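Local coordinates for protein TonB-dependent siderophore receptor (Pseudomonas aeruginosa 39016, PDB 5NEC) that probably imports iron-siderophore complexes, and drug conjugates that mimic them, across the outer membrane in a TonB-dependent manner, at residues Gly92-Ile97 with Asp101-Thr106; His290-Thr293 with Thr297-Asn300; Tyr687-Ser690 with Asp694-Leu697; Gln315-Asp318 with Asn322-Asn325. All blocks are in the same frame, centred on the assembly; numbering follows the deposited sequence.

Interaction 1 of 4, residues Gly92-Ile97 with Asp101-Thr106; sequences GDRPFI and DAQSDT
R94 and D101 meet at an angle, the guanidinium and carboxylate planes turned 49° apart, and form a salt bridge in which R94 NH1 lies 2.7 Å from D101 OD2. The carboxylate sits at the guanidinium edge and offers OD2 from its syn side. Q103 approaches from a different side: its chain runs alongside that of R94 and places OE1 over one guanidinium face, 3.2 Å from R94 CZ, at an angle too poor for a hydrogen bond. Q103 can do this because its CG stands between the backbone N and the carbonyl carbon (chi1 64°) and the rest is extended. D101 OD1 meanwhile accepts from Q103 N at 3.1 Å, an Asx turn that ties the carboxylate to its own loop. On the same side of the hairpin D101 CA makes an off-centre CH-pi contact with the F96 ring. A102 N donates to P95 O over 2.9 Å, and A102 CB rests 3.9 Å from I97 CD1. The contact belongs to the plug domain: strand 94-97 lies between strands 80-83 and 100-101, P95 packs on F82 and on L147 of strand 146-151, and the type I turn A102-D105 leads into strand 106-108.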
ATOM      1  N   GLY A  92       1.925 -10.284  -2.481  1.00 88.94           N
ATOM      2  CA  GLY A  92       2.949  -9.346  -1.986  1.00 89.77           C
ATOM      3  C   GLY A  92       2.413  -7.957  -1.638  1.00 89.47           C
ATOM      4  O   GLY A  92       2.042  -7.195  -2.533  1.00 85.38           O
ATOM      5  N   ASP A  93       2.374  -7.630  -0.331  1.00 87.86           N
ATOM      6  CA  ASP A  93       1.735  -6.390   0.201  1.00 83.88           C
ATOM      7  C   ASP A  93       2.763  -5.346   0.617  1.00 76.84           C
ATOM      8  O   ASP A  93       2.473  -4.454   1.427  1.00 69.55           O
ATOM      9  CB  ASP A  93       0.826  -6.696   1.402  1.00 87.88           C
ATOM     10  CG  ASP A  93      -0.155  -7.817   1.126  1.00 94.56           C
ATOM     11  OD1 ASP A  93      -0.969  -7.715   0.166  1.00 97.57           O
ATOM     12  OD2 ASP A  93      -0.166  -8.814   1.895  1.00 95.98           O
ATOM     13  N   ARG A  94       3.951  -5.432   0.010  1.00 72.37           N
ATOM     14  CA  ARG A  94       5.090  -4.603   0.335  1.00 69.34           C
ATOM     15  C   ARG A  94       5.276  -3.556  -0.770  1.00 59.95           C
ATOM     16  O   ARG A  94       5.727  -3.900  -1.848  1.00 55.99           O
ATOM     17  CB  ARG A  94       6.309  -5.508   0.430  1.00 74.71           C
ATOM     18  CG  ARG A  94       7.648  -4.787   0.553  1.00 82.53           C
ATOM     19  CD  ARG A  94       8.795  -5.731   0.230  1.00 87.88           C
ATOM     20  NE  ARG A  94       8.791  -6.934   1.068  1.00 92.26           N
ATOM     21  CZ  ARG A  94       9.780  -7.384   1.838  1.00 98.14           C
ATOM     22  NH1 ARG A  94      10.930  -6.720   1.986  1.00101.14           N
ATOM     23  NH2 ARG A  94       9.577  -8.503   2.535  1.00 98.85           N
ATOM     24  N   PRO A  95       4.932  -2.284  -0.512  1.00 53.51           N
ATOM     25  CA  PRO A  95       5.150  -1.263  -1.544  1.00 53.67           C
ATOM     26  C   PRO A  95       6.614  -0.825  -1.721  1.00 50.68           C
ATOM     27  O   PRO A  95       7.366  -0.785  -0.755  1.00 50.34           O
ATOM     28  CB  PRO A  95       4.302  -0.084  -1.064  1.00 54.30           C
ATOM     29  CG  PRO A  95       4.179  -0.277   0.389  1.00 53.28           C
ATOM     30  CD  PRO A  95       4.203  -1.752   0.642  1.00 52.46           C
ATOM     31  N   PHE A  96       6.990  -0.520  -2.959  1.00 49.01           N
ATOM     32  CA  PHE A  96       8.286   0.074  -3.301  1.00 48.96           C
ATOM     33  C   PHE A  96       8.039   1.464  -3.875  1.00 49.85           C
ATOM     34  O   PHE A  96       7.232   1.621  -4.786  1.00 51.16           O
ATOM     35  CB  PHE A  96       9.036  -0.773  -4.337  1.00 47.99           C
ATOM     36  CG  PHE A  96       9.612  -2.047  -3.791  1.00 46.56           C
ATOM     37  CD1 PHE A  96       8.783  -3.147  -3.531  1.00 46.32           C
ATOM     38  CD2 PHE A  96      10.978  -2.163  -3.557  1.00 46.18           C
ATOM     39  CE1 PHE A  96       9.321  -4.342  -3.050  1.00 46.82           C
ATOM     40  CE2 PHE A  96      11.520  -3.342  -3.050  1.00 45.99           C
ATOM     41  CZ  PHE A  96      10.692  -4.437  -2.809  1.00 46.61           C
ATOM     42  N   ILE A  97       8.723   2.468  -3.343  1.00 50.25           N
ATOM     43  CA  ILE A  97       8.484   3.858  -3.714  1.00 50.87           C
ATOM     44  C   ILE A  97       9.832   4.455  -4.109  1.00 50.86           C
ATOM     45  O   ILE A  97      10.792   4.361  -3.338  1.00 51.03           O
ATOM     46  CB  ILE A  97       7.843   4.647  -2.541  1.00 51.06           C
ATOM     47  CG1 ILE A  97       6.505   4.002  -2.132  1.00 51.02           C
ATOM     48  CG2 ILE A  97       7.666   6.128  -2.907  1.00 50.73           C
ATOM     49  CD1 ILE A  97       5.958   4.473  -0.797  1.00 51.46           C
ATOM     50  N   ASP A 101      12.226  -0.037  -0.731  1.00 67.87           N
ATOM     51  CA  ASP A 101      11.296  -0.850   0.037  1.00 68.58           C
ATOM     52  C   ASP A 101      10.646  -0.020   1.147  1.00 68.73           C
ATOM     53  O   ASP A 101      11.357   0.616   1.919  1.00 70.40           O
ATOM     54  CB  ASP A 101      12.085  -2.016   0.642  1.00 69.58           C
ATOM     55  CG  ASP A 101      11.209  -3.051   1.310  1.00 72.31           C
ATOM     56  OD1 ASP A 101      10.057  -2.756   1.735  1.00 74.51           O
ATOM     57  OD2 ASP A 101      11.698  -4.199   1.416  1.00 76.63           O
ATOM     58  N   ALA A 102       9.313  -0.063   1.238  1.00 68.13           N
ATOM     59  CA  ALA A 102       8.555   0.739   2.200  1.00 69.47           C
ATOM     60  C   ALA A 102       7.525  -0.050   3.018  1.00 73.71           C
ATOM     61  O   ALA A 102       6.499   0.529   3.434  1.00 69.97           O
ATOM     62  CB  ALA A 102       7.868   1.882   1.477  1.00 68.51           C
ATOM     63  N   GLN A 103       7.793  -1.341   3.276  1.00 78.78           N
ATOM     64  CA  GLN A 103       6.865  -2.195   4.061  1.00 83.11           C
ATOM     65  C   GLN A 103       6.595  -1.633   5.449  1.00 82.58           C
ATOM     66  O   GLN A 103       5.448  -1.589   5.899  1.00 84.70           O
ATOM     67  CB  GLN A 103       7.378  -3.638   4.202  1.00 87.04           C
ATOM     68  CG  GLN A 103       8.675  -3.833   4.986  1.00 89.69           C
ATOM     69  CD  GLN A 103       9.138  -5.284   5.003  1.00 95.29           C
ATOM     70  OE1 GLN A 103       8.475  -6.180   4.455  1.00 96.58           O
ATOM     71  NE2 GLN A 103      10.296  -5.525   5.625  1.00 99.54           N
ATOM     72  N   SER A 104       7.665  -1.179   6.100  1.00 80.48           N
ATOM     73  CA  SER A 104       7.607  -0.655   7.451  1.00 79.39           C
ATOM     74  C   SER A 104       7.581   0.884   7.434  1.00 77.35           C
ATOM     75  O   SER A 104       8.080   1.529   8.351  1.00 72.18           O
ATOM     76  CB  SER A 104       8.790  -1.202   8.259  1.00 78.33           C
ATOM     77  OG  SER A 104      10.015  -0.818   7.666  1.00 78.98           O
ATOM     78  N   ASP A 105       6.994   1.459   6.381  1.00 76.73           N
ATOM     79  CA  ASP A 105       6.642   2.878   6.339  1.00 75.77           C
ATOM     80  C   ASP A 105       5.189   3.059   5.875  1.00 69.63           C
ATOM     81  O   ASP A 105       4.880   3.962   5.094  1.00 68.56           O
ATOM     82  CB  ASP A 105       7.618   3.627   5.439  1.00 80.20           C
ATOM     83  CG  ASP A 105       9.009   3.638   6.005  1.00 85.24           C
ATOM     84  OD1 ASP A 105       9.282   4.532   6.837  1.00 88.63           O
ATOM     85  OD2 ASP A 105       9.814   2.752   5.634  1.00 88.75           O
ATOM     86  N   THR A 106       4.315   2.186   6.373  1.00 64.28           N
ATOM     87  CA  THR A 106       2.876   2.308   6.193  1.00 60.94           C
ATOM     88  C   THR A 106       2.256   2.710   7.531  1.00 56.39           C
ATOM     89  O   THR A 106       2.462   2.072   8.551  1.00 54.00           O
ATOM     90  CB  THR A 106       2.253   1.023   5.607  1.00 59.41           C
ATOM     91  OG1 THR A 106       2.813   0.791   4.313  1.00 60.31           O
ATOM     92  CG2 THR A 106       0.741   1.162   5.458  1.00 58.48           C
TER

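Interaction 2 of 4, residues His290-Thr293 with Thr297-Asn300; sequences HDLT and TIRN
D291 OD1 is gripped by two groups, the T297 hydroxyl across the hairpin and the guanidinium of R226, with which it forms a salt bridge. T297 OG1 donates to it over 2.7 Å, approaching from above the carboxylate, 42° out of its plane. The two side chains run alongside each other with their ends on one side, and T297 CG2 adds a contact of 3.4 Å to the same D291 OD1. For T297, a chi1 of -60° sets the hydroxyl anti to the carbonyl carbon, where it faces the aspartate. Here two neighbouring strands, 276-291 and 296-316, form a beta hairpin of the transmembrane barrel. H290 and I298 form its antiparallel hydrogen-bonded pair: H290 N reaches I298 O at 2.9 Å, and I298 N returns the bond to H290 O at the same length. D291 and T297 are the non-hydrogen-bonded pair that follows. On the face carrying H290 and I298, I298 CG2 touches H290 CB at 4.0 Å, while L292 CD1 crosses to I298 CB at 4.0 Å. The imidazole of H290 turns to the neighbouring strand 225-238, where ND1 is hydrogen-bonded to T225 OG1; from the T297 side, F349 of strand 327-354 packs against the threonine.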
ATOM      1  N   HIS A 290      -6.304  18.398  23.428  1.00 58.84           N
ATOM      2  CA  HIS A 290      -6.683  19.531  24.258  1.00 59.43           C
ATOM      3  C   HIS A 290      -6.011  20.801  23.755  1.00 58.60           C
ATOM      4  O   HIS A 290      -4.791  20.844  23.619  1.00 60.02           O
ATOM      5  CB  HIS A 290      -6.312  19.283  25.735  1.00 59.50           C
ATOM      6  CG  HIS A 290      -6.612  20.448  26.629  1.00 61.93           C
ATOM      7  ND1 HIS A 290      -7.894  20.930  26.826  1.00 62.34           N
ATOM      8  CD2 HIS A 290      -5.796  21.243  27.355  1.00 62.65           C
ATOM      9  CE1 HIS A 290      -7.851  21.965  27.641  1.00 61.65           C
ATOM     10  NE2 HIS A 290      -6.591  22.173  27.981  1.00 62.92           N
ATOM     11  N   ASP A 291      -6.796  21.840  23.509  1.00 58.89           N
ATOM     12  CA  ASP A 291      -6.235  23.161  23.172  1.00 58.66           C
ATOM     13  C   ASP A 291      -5.781  23.890  24.453  1.00 58.74           C
ATOM     14  O   ASP A 291      -6.598  24.260  25.294  1.00 60.36           O
ATOM     15  CB  ASP A 291      -7.250  23.966  22.357  1.00 57.42           C
ATOM     16  CG  ASP A 291      -7.665  23.239  21.076  1.00 58.06           C
ATOM     17  OD1 ASP A 291      -6.900  22.374  20.593  1.00 59.69           O
ATOM     18  OD2 ASP A 291      -8.751  23.499  20.539  1.00 57.58           O
ATOM     19  N   LEU A 292      -4.466  24.017  24.624  1.00 58.42           N
ATOM     20  CA  LEU A 292      -3.890  24.669  25.787  1.00 59.01           C
ATOM     21  C   LEU A 292      -4.031  26.178  25.710  1.00 59.80           C
ATOM     22  O   LEU A 292      -4.229  26.834  26.734  1.00 59.98           O
ATOM     23  CB  LEU A 292      -2.406  24.338  25.908  1.00 58.33           C
ATOM     24  CG  LEU A 292      -2.083  22.893  26.224  1.00 59.68           C
ATOM     25  CD1 LEU A 292      -0.619  22.645  25.912  1.00 59.53           C
ATOM     26  CD2 LEU A 292      -2.374  22.586  27.682  1.00 60.08           C
ATOM     27  N   THR A 293      -3.846  26.718  24.505  1.00 59.14           N
ATOM     28  CA  THR A 293      -4.079  28.126  24.215  1.00 59.78           C
ATOM     29  C   THR A 293      -4.727  28.189  22.834  1.00 61.00           C
ATOM     30  O   THR A 293      -5.043  27.164  22.243  1.00 59.08           O
ATOM     31  CB  THR A 293      -2.767  28.945  24.236  1.00 59.56           C
ATOM     32  OG1 THR A 293      -1.892  28.515  23.183  1.00 59.44           O
ATOM     33  CG2 THR A 293      -2.043  28.805  25.562  1.00 60.23           C
ATOM     34  N   THR A 297      -1.997  23.128  20.726  1.00 57.68           N
ATOM     35  CA  THR A 297      -2.758  21.907  21.002  1.00 57.09           C
ATOM     36  C   THR A 297      -1.811  20.783  21.433  1.00 56.12           C
ATOM     37  O   THR A 297      -0.761  20.579  20.827  1.00 55.25           O
ATOM     38  CB  THR A 297      -3.548  21.443  19.756  1.00 57.49           C
ATOM     39  OG1 THR A 297      -4.460  22.477  19.356  1.00 58.84           O
ATOM     40  CG2 THR A 297      -4.344  20.160  20.043  1.00 57.03           C
ATOM     41  N   ILE A 298      -2.191  20.083  22.499  1.00 55.24           N
ATOM     42  CA  ILE A 298      -1.493  18.881  22.950  1.00 53.78           C
ATOM     43  C   ILE A 298      -2.357  17.673  22.629  1.00 52.22           C
ATOM     44  O   ILE A 298      -3.575  17.711  22.783  1.00 50.94           O
ATOM     45  CB  ILE A 298      -1.111  18.911  24.455  1.00 54.66           C
ATOM     46  CG1 ILE A 298      -0.186  17.735  24.775  1.00 54.88           C
ATOM     47  CG2 ILE A 298      -2.328  18.865  25.381  1.00 54.54           C
ATOM     48  CD1 ILE A 298       0.407  17.783  26.158  1.00 55.68           C
ATOM     49  N   ARG A 299      -1.712  16.601  22.180  1.00 52.85           N
ATOM     50  CA  ARG A 299      -2.411  15.414  21.677  1.00 52.61           C
ATOM     51  C   ARG A 299      -1.703  14.150  22.143  1.00 49.37           C
ATOM     52  O   ARG A 299      -0.475  14.069  22.075  1.00 49.58           O
ATOM     53  CB  ARG A 299      -2.436  15.484  20.169  1.00 55.16           C
ATOM     54  CG  ARG A 299      -3.189  14.385  19.447  1.00 57.93           C
ATOM     55  CD  ARG A 299      -2.592  14.279  18.062  1.00 61.95           C
ATOM     56  NE  ARG A 299      -3.435  13.517  17.160  1.00 66.84           N
ATOM     57  CZ  ARG A 299      -4.289  14.033  16.274  1.00 72.47           C
ATOM     58  NH1 ARG A 299      -4.471  15.358  16.157  1.00 74.59           N
ATOM     59  NH2 ARG A 299      -5.003  13.200  15.509  1.00 74.64           N
ATOM     60  N   ASN A 300      -2.469  13.191  22.659  1.00 47.16           N
ATOM     61  CA  ASN A 300      -1.936  11.875  23.015  1.00 45.86           C
ATOM     62  C   ASN A 300      -2.720  10.825  22.271  1.00 44.45           C
ATOM     63  O   ASN A 300      -3.933  10.874  22.238  1.00 43.65           O
ATOM     64  CB  ASN A 300      -1.992  11.610  24.517  1.00 45.21           C
ATOM     65  CG  ASN A 300      -1.157  10.414  24.924  1.00 45.52           C
ATOM     66  OD1 ASN A 300       0.010  10.547  25.265  1.00 45.47           O
ATOM     67  ND2 ASN A 300      -1.746   9.229  24.855  1.00 46.52           N
TER

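Interaction 3 of 4, residues Tyr687-Ser690 with Asp694-Leu697; sequences YKLS and DFQL
Y687 and F695 are held by two backbone hydrogen bonds: Y687 N donates to F695 O over 2.9 Å, and F695 N donates back to Y687 O over 3.0 Å, making an antiparallel hydrogen-bonded pair. K688 and D694, one step nearer the turn, form the non-hydrogen-bonded pair. The apolar contact lies on the face that carries Y687 and F695. L689 and F695 run side by side, and L689 CD1 comes to the edge of the phenyl ring, close to its plane, 3.6 Å from F695 CE2. L689 CB approaches that same ring carbon equally closely, so one corner of the ring takes up both. A chi1 of -69° swings the F695 ring away from its own C=O and alongside the leucine. Charge enters on the other face, where K688 and D694 also run alongside each other. D694 OD1 rests on the lysine's aliphatic part, 3.4 Å from K688 CG, whereas K688 NZ remains 5.3 Å from that oxygen; any attraction between the charges would therefore act at longer range. Beyond the pair, D694 packs on H732 and F695 on T729, both of strand 724-733. The arrangement is that of a beta hairpin in a TonB-dependent receptor's barrel, made by adjacent strands 674-688 and 693-700 and the short turn between them.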
ATOM      1  N   TYR A 687     -24.789   6.945 -13.017  1.00 59.13           N
ATOM      2  CA  TYR A 687     -26.061   7.589 -13.196  1.00 62.68           C
ATOM      3  C   TYR A 687     -26.645   7.832 -11.814  1.00 62.80           C
ATOM      4  O   TYR A 687     -26.803   6.878 -11.035  1.00 60.32           O
ATOM      5  CB  TYR A 687     -26.986   6.683 -14.027  1.00 65.20           C
ATOM      6  CG  TYR A 687     -28.309   7.315 -14.383  1.00 67.59           C
ATOM      7  CD1 TYR A 687     -28.404   8.223 -15.437  1.00 70.16           C
ATOM      8  CD2 TYR A 687     -29.470   7.016 -13.667  1.00 68.94           C
ATOM      9  CE1 TYR A 687     -29.622   8.820 -15.766  1.00 71.32           C
ATOM     10  CE2 TYR A 687     -30.682   7.613 -13.985  1.00 70.29           C
ATOM     11  CZ  TYR A 687     -30.748   8.510 -15.036  1.00 71.85           C
ATOM     12  OH  TYR A 687     -31.944   9.097 -15.367  1.00 77.34           O
ATOM     13  N   LYS A 688     -26.941   9.096 -11.500  1.00 64.74           N
ATOM     14  CA  LYS A 688     -27.666   9.434 -10.265  1.00 68.52           C
ATOM     15  C   LYS A 688     -29.160   9.200 -10.489  1.00 71.87           C
ATOM     16  O   LYS A 688     -29.808  10.024 -11.139  1.00 72.26           O
ATOM     17  CB  LYS A 688     -27.458  10.906  -9.881  1.00 70.21           C
ATOM     18  CG  LYS A 688     -26.011  11.337  -9.669  1.00 71.90           C
ATOM     19  CD  LYS A 688     -25.859  12.843  -9.833  1.00 76.32           C
ATOM     20  CE  LYS A 688     -24.559  13.270 -10.524  1.00 78.13           C
ATOM     21  NZ  LYS A 688     -23.371  13.163  -9.630  1.00 79.42           N
ATOM     22  N   LEU A 689     -29.713   8.098  -9.985  1.00 73.89           N
ATOM     23  CA  LEU A 689     -31.158   7.842 -10.139  1.00 76.70           C
ATOM     24  C   LEU A 689     -31.979   8.862  -9.373  1.00 76.68           C
ATOM     25  O   LEU A 689     -33.030   9.303  -9.838  1.00 78.69           O
ATOM     26  CB  LEU A 689     -31.567   6.414  -9.741  1.00 80.37           C
ATOM     27  CG  LEU A 689     -33.081   6.137 -10.033  1.00 82.96           C
ATOM     28  CD1 LEU A 689     -33.369   4.837 -10.794  1.00 85.10           C
ATOM     29  CD2 LEU A 689     -33.945   6.215  -8.769  1.00 83.58           C
ATOM     30  N   SER A 690     -31.497   9.216  -8.188  1.00 74.37           N
ATOM     31  CA  SER A 690     -32.104  10.247  -7.355  1.00 72.21           C
ATOM     32  C   SER A 690     -30.999  10.841  -6.490  1.00 71.99           C
ATOM     33  O   SER A 690     -29.826  10.512  -6.677  1.00 73.85           O
ATOM     34  CB  SER A 690     -33.214   9.649  -6.490  1.00 71.86           C
ATOM     35  OG  SER A 690     -32.679   8.851  -5.451  1.00 71.32           O
ATOM     36  N   ASP A 694     -27.193   6.129  -6.323  1.00 64.08           N
ATOM     37  CA  ASP A 694     -26.319   6.100  -7.505  1.00 65.11           C
ATOM     38  C   ASP A 694     -26.204   4.676  -8.031  1.00 60.99           C
ATOM     39  O   ASP A 694     -26.180   3.729  -7.250  1.00 57.74           O
ATOM     40  CB  ASP A 694     -24.892   6.562  -7.162  1.00 68.29           C
ATOM     41  CG  ASP A 694     -24.796   8.036  -6.875  1.00 74.16           C
ATOM     42  OD1 ASP A 694     -25.576   8.837  -7.415  1.00 78.90           O
ATOM     43  OD2 ASP A 694     -23.916   8.412  -6.073  1.00 79.92           O
ATOM     44  N   PHE A 695     -26.081   4.559  -9.353  1.00 59.46           N
ATOM     45  CA  PHE A 695     -25.752   3.314 -10.034  1.00 57.67           C
ATOM     46  C   PHE A 695     -24.425   3.528 -10.741  1.00 56.97           C
ATOM     47  O   PHE A 695     -24.243   4.567 -11.388  1.00 59.09           O
ATOM     48  CB  PHE A 695     -26.860   2.962 -11.029  1.00 59.69           C
ATOM     49  CG  PHE A 695     -28.142   2.570 -10.375  1.00 61.44           C
ATOM     50  CD1 PHE A 695     -28.231   1.370  -9.676  1.00 60.90           C
ATOM     51  CD2 PHE A 695     -29.275   3.392 -10.462  1.00 63.31           C
ATOM     52  CE1 PHE A 695     -29.412   0.998  -9.051  1.00 62.62           C
ATOM     53  CE2 PHE A 695     -30.461   3.022  -9.849  1.00 64.61           C
ATOM     54  CZ  PHE A 695     -30.529   1.827  -9.142  1.00 64.92           C
ATOM     55  N   GLN A 696     -23.488   2.581 -10.606  1.00 54.81           N
ATOM     56  CA  GLN A 696     -22.159   2.712 -11.240  1.00 54.70           C
ATOM     57  C   GLN A 696     -21.728   1.440 -11.983  1.00 52.77           C
ATOM     58  O   GLN A 696     -21.983   0.330 -11.527  1.00 51.90           O
ATOM     59  CB  GLN A 696     -21.095   3.114 -10.205  1.00 53.48           C
ATOM     60  CG  GLN A 696     -19.834   3.673 -10.836  1.00 54.97           C
ATOM     61  CD  GLN A 696     -18.859   4.208  -9.815  1.00 55.52           C
ATOM     62  OE1 GLN A 696     -19.144   5.199  -9.146  1.00 57.96           O
ATOM     63  NE2 GLN A 696     -17.683   3.578  -9.718  1.00 53.14           N
ATOM     64  N   LEU A 697     -21.106   1.612 -13.141  1.00 51.95           N
ATOM     65  CA  LEU A 697     -20.570   0.506 -13.925  1.00 51.07           C
ATOM     66  C   LEU A 697     -19.081   0.750 -14.025  1.00 50.32           C
ATOM     67  O   LEU A 697     -18.664   1.872 -14.311  1.00 51.55           O
ATOM     68  CB  LEU A 697     -21.192   0.493 -15.335  1.00 51.30           C
ATOM     69  CG  LEU A 697     -20.695  -0.548 -16.348  1.00 50.98           C
ATOM     70  CD1 LEU A 697     -20.924  -1.974 -15.866  1.00 49.65           C
ATOM     71  CD2 LEU A 697     -21.409  -0.355 -17.682  1.00 51.61           C
TER

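Interaction 4 of 4, residues Gln315-Asp318 with Asn322-Asn325; sequences QPDD and NINN
D317 and N322 are brought together by their first torsions: D317 has a chi1 of -144°, away from the usual staggered positions, while N322 at -55° keeps its amide on the side of its own backbone N. The aspartate backbone adds to this with a positive phi, bending the chain just past the end of strand 296-316. As a result the carboxylate reaches over the first residues of the 3-10 segment 322-325. N322 ND2 donates to D317 OD1 over 2.7 Å. The carboxylate is met on its syn side and the acceptor lies near the amide plane, although the two flat groups themselves are turned 60° apart and the side chains cross. The other oxygen faces the backbone: I323 N makes a weak hydrogen bond to D317 OD2 at 3.3 Å, and N322 N stands 3.0 Å from the same atom. I323 CG2 packs 3.7 Å from D317 OD2, covering it with a methyl group.

All three touching residues are buried, so these polar partners matter for satisfying the carboxylate. D317 OD1 also accepts from W329 N of strand 327-354, and N322 ND2 also donates to N388 O, which ties the turn to a neighbouring loop. The N-terminal end of the 3-10 segment, with its weak bond from I323 N, would probably favour the negative charge. On the strand side, Q315 NE2 donates to D318 OD1 at 2.8 Å, while D318 OD2 forms a salt bridge with R331. What results is a turn-and-3-10 connection between the long barrel strands 296-316 and 327-354, with D317 bonded both to the 3-10 segment and to strand 327-354.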
ATOM      1  N   GLN A 315       4.228 -22.584  -4.899  1.00 42.57           N
ATOM      2  CA  GLN A 315       5.056 -21.846  -5.872  1.00 43.63           C
ATOM      3  C   GLN A 315       5.434 -22.796  -7.007  1.00 41.58           C
ATOM      4  O   GLN A 315       5.914 -23.902  -6.751  1.00 40.55           O
ATOM      5  CB  GLN A 315       6.315 -21.304  -5.230  1.00 44.68           C
ATOM      6  CG  GLN A 315       6.031 -20.548  -3.958  1.00 47.60           C
ATOM      7  CD  GLN A 315       7.243 -19.858  -3.367  1.00 50.66           C
ATOM      8  OE1 GLN A 315       7.118 -19.216  -2.328  1.00 51.75           O
ATOM      9  NE2 GLN A 315       8.415 -19.990  -4.004  1.00 50.75           N
ATOM     10  N   PRO A 316       5.239 -22.358  -8.254  1.00 42.29           N
ATOM     11  CA  PRO A 316       5.465 -23.253  -9.380  1.00 41.78           C
ATOM     12  C   PRO A 316       6.938 -23.481  -9.701  1.00 41.18           C
ATOM     13  O   PRO A 316       7.615 -22.591 -10.204  1.00 40.59           O
ATOM     14  CB  PRO A 316       4.738 -22.552 -10.525  1.00 42.02           C
ATOM     15  CG  PRO A 316       4.763 -21.102 -10.182  1.00 42.51           C
ATOM     16  CD  PRO A 316       4.926 -20.986  -8.700  1.00 42.66           C
ATOM     17  N   ASP A 317       7.414 -24.666  -9.315  1.00 41.53           N
ATOM     18  CA  ASP A 317       8.699 -25.264  -9.717  1.00 41.38           C
ATOM     19  C   ASP A 317       9.979 -24.814  -9.040  1.00 41.14           C
ATOM     20  O   ASP A 317      10.990 -25.507  -9.158  1.00 40.37           O
ATOM     21  CB  ASP A 317       8.892 -25.227 -11.250  1.00 42.62           C
ATOM     22  CG  ASP A 317       9.623 -26.467 -11.779  1.00 42.91           C
ATOM     23  OD1 ASP A 317       9.324 -27.563 -11.256  1.00 41.36           O
ATOM     24  OD2 ASP A 317      10.491 -26.347 -12.688  1.00 43.10           O
ATOM     25  N   ASP A 318       9.946 -23.695  -8.329  1.00 42.77           N
ATOM     26  CA  ASP A 318      11.153 -23.059  -7.751  1.00 45.22           C
ATOM     27  C   ASP A 318      12.485 -23.291  -8.498  1.00 43.39           C
ATOM     28  O   ASP A 318      13.493 -23.680  -7.908  1.00 41.02           O
ATOM     29  CB  ASP A 318      11.266 -23.368  -6.240  1.00 47.44           C
ATOM     30  CG  ASP A 318      10.391 -22.429  -5.364  1.00 50.55           C
ATOM     31  OD1 ASP A 318       9.341 -21.898  -5.824  1.00 50.25           O
ATOM     32  OD2 ASP A 318      10.762 -22.232  -4.178  1.00 53.41           O
ATOM     33  N   ASN A 322      12.142 -28.366 -14.163  1.00 41.49           N
ATOM     34  CA  ASN A 322      11.119 -29.342 -14.594  1.00 40.44           C
ATOM     35  C   ASN A 322      10.205 -28.805 -15.697  1.00 41.01           C
ATOM     36  O   ASN A 322       9.658 -29.588 -16.468  1.00 38.57           O
ATOM     37  CB  ASN A 322      10.232 -29.793 -13.435  1.00 39.80           C
ATOM     38  CG  ASN A 322      11.015 -30.353 -12.272  1.00 40.71           C
ATOM     39  OD1 ASN A 322      11.854 -31.223 -12.449  1.00 38.44           O
ATOM     40  ND2 ASN A 322      10.733 -29.866 -11.062  1.00 40.46           N
ATOM     41  N   ILE A 323      10.006 -27.487 -15.749  1.00 42.45           N
ATOM     42  CA  ILE A 323       9.184 -26.866 -16.801  1.00 43.83           C
ATOM     43  C   ILE A 323       9.696 -27.132 -18.211  1.00 44.53           C
ATOM     44  O   ILE A 323       8.895 -27.192 -19.146  1.00 47.57           O
ATOM     45  CB  ILE A 323       8.969 -25.337 -16.604  1.00 44.33           C
ATOM     46  CG1 ILE A 323      10.301 -24.554 -16.610  1.00 43.65           C
ATOM     47  CG2 ILE A 323       8.173 -25.091 -15.322  1.00 44.95           C
ATOM     48  CD1 ILE A 323      10.119 -23.053 -16.623  1.00 42.64           C
ATOM     49  N   ASN A 324      11.000 -27.330 -18.355  1.00 43.43           N
ATOM     50  CA  ASN A 324      11.577 -27.662 -19.645  1.00 43.45           C
ATOM     51  C   ASN A 324      11.284 -29.066 -20.163  1.00 42.06           C
ATOM     52  O   ASN A 324      11.611 -29.341 -21.306  1.00 42.78           O
ATOM     53  CB  ASN A 324      13.081 -27.367 -19.640  1.00 42.84           C
ATOM     54  CG  ASN A 324      13.357 -25.887 -19.501  1.00 42.97           C
ATOM     55  OD1 ASN A 324      12.733 -25.093 -20.167  1.00 44.35           O
ATOM     56  ND2 ASN A 324      14.240 -25.508 -18.600  1.00 43.67           N
ATOM     57  N   ASN A 325      10.687 -29.943 -19.354  1.00 41.31           N
ATOM     58  CA  ASN A 325      10.171 -31.220 -19.850  1.00 41.12           C
ATOM     59  C   ASN A 325       8.646 -31.280 -19.788  1.00 41.98           C
ATOM     60  O   ASN A 325       8.073 -32.329 -20.021  1.00 44.32           O
ATOM     61  CB  ASN A 325      10.811 -32.399 -19.103  1.00 41.72           C
ATOM     62  CG  ASN A 325      10.300 -32.552 -17.664  1.00 43.98           C
ATOM     63  OD1 ASN A 325       9.120 -32.389 -17.376  1.00 45.52           O
ATOM     64  ND2 ASN A 325      11.204 -32.852 -16.759  1.00 42.27           N
TER

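Interaction 1 belongs to the plug, whereas interactions 2, 3 and 4 belong to the barrel that surrounds it, so together they sample both parts of a TonB-dependent receptor. The centre of interaction 1 is about 29 Å from that of interaction 4 and about 32 and 36 Å from those of interactions 2 and 3. Strand 296-316 links interactions 2 and 4 directly: it begins beside the first and ends beside the second, their centres about 60 Å apart on opposite sides of the chain's centre. Interaction 3, a hairpin like interaction 2, lies about 43 Å from it, centre to centre. None of the four touches another; the closest approach, between interactions 1 and 4, is about 10 Å between nearest atoms.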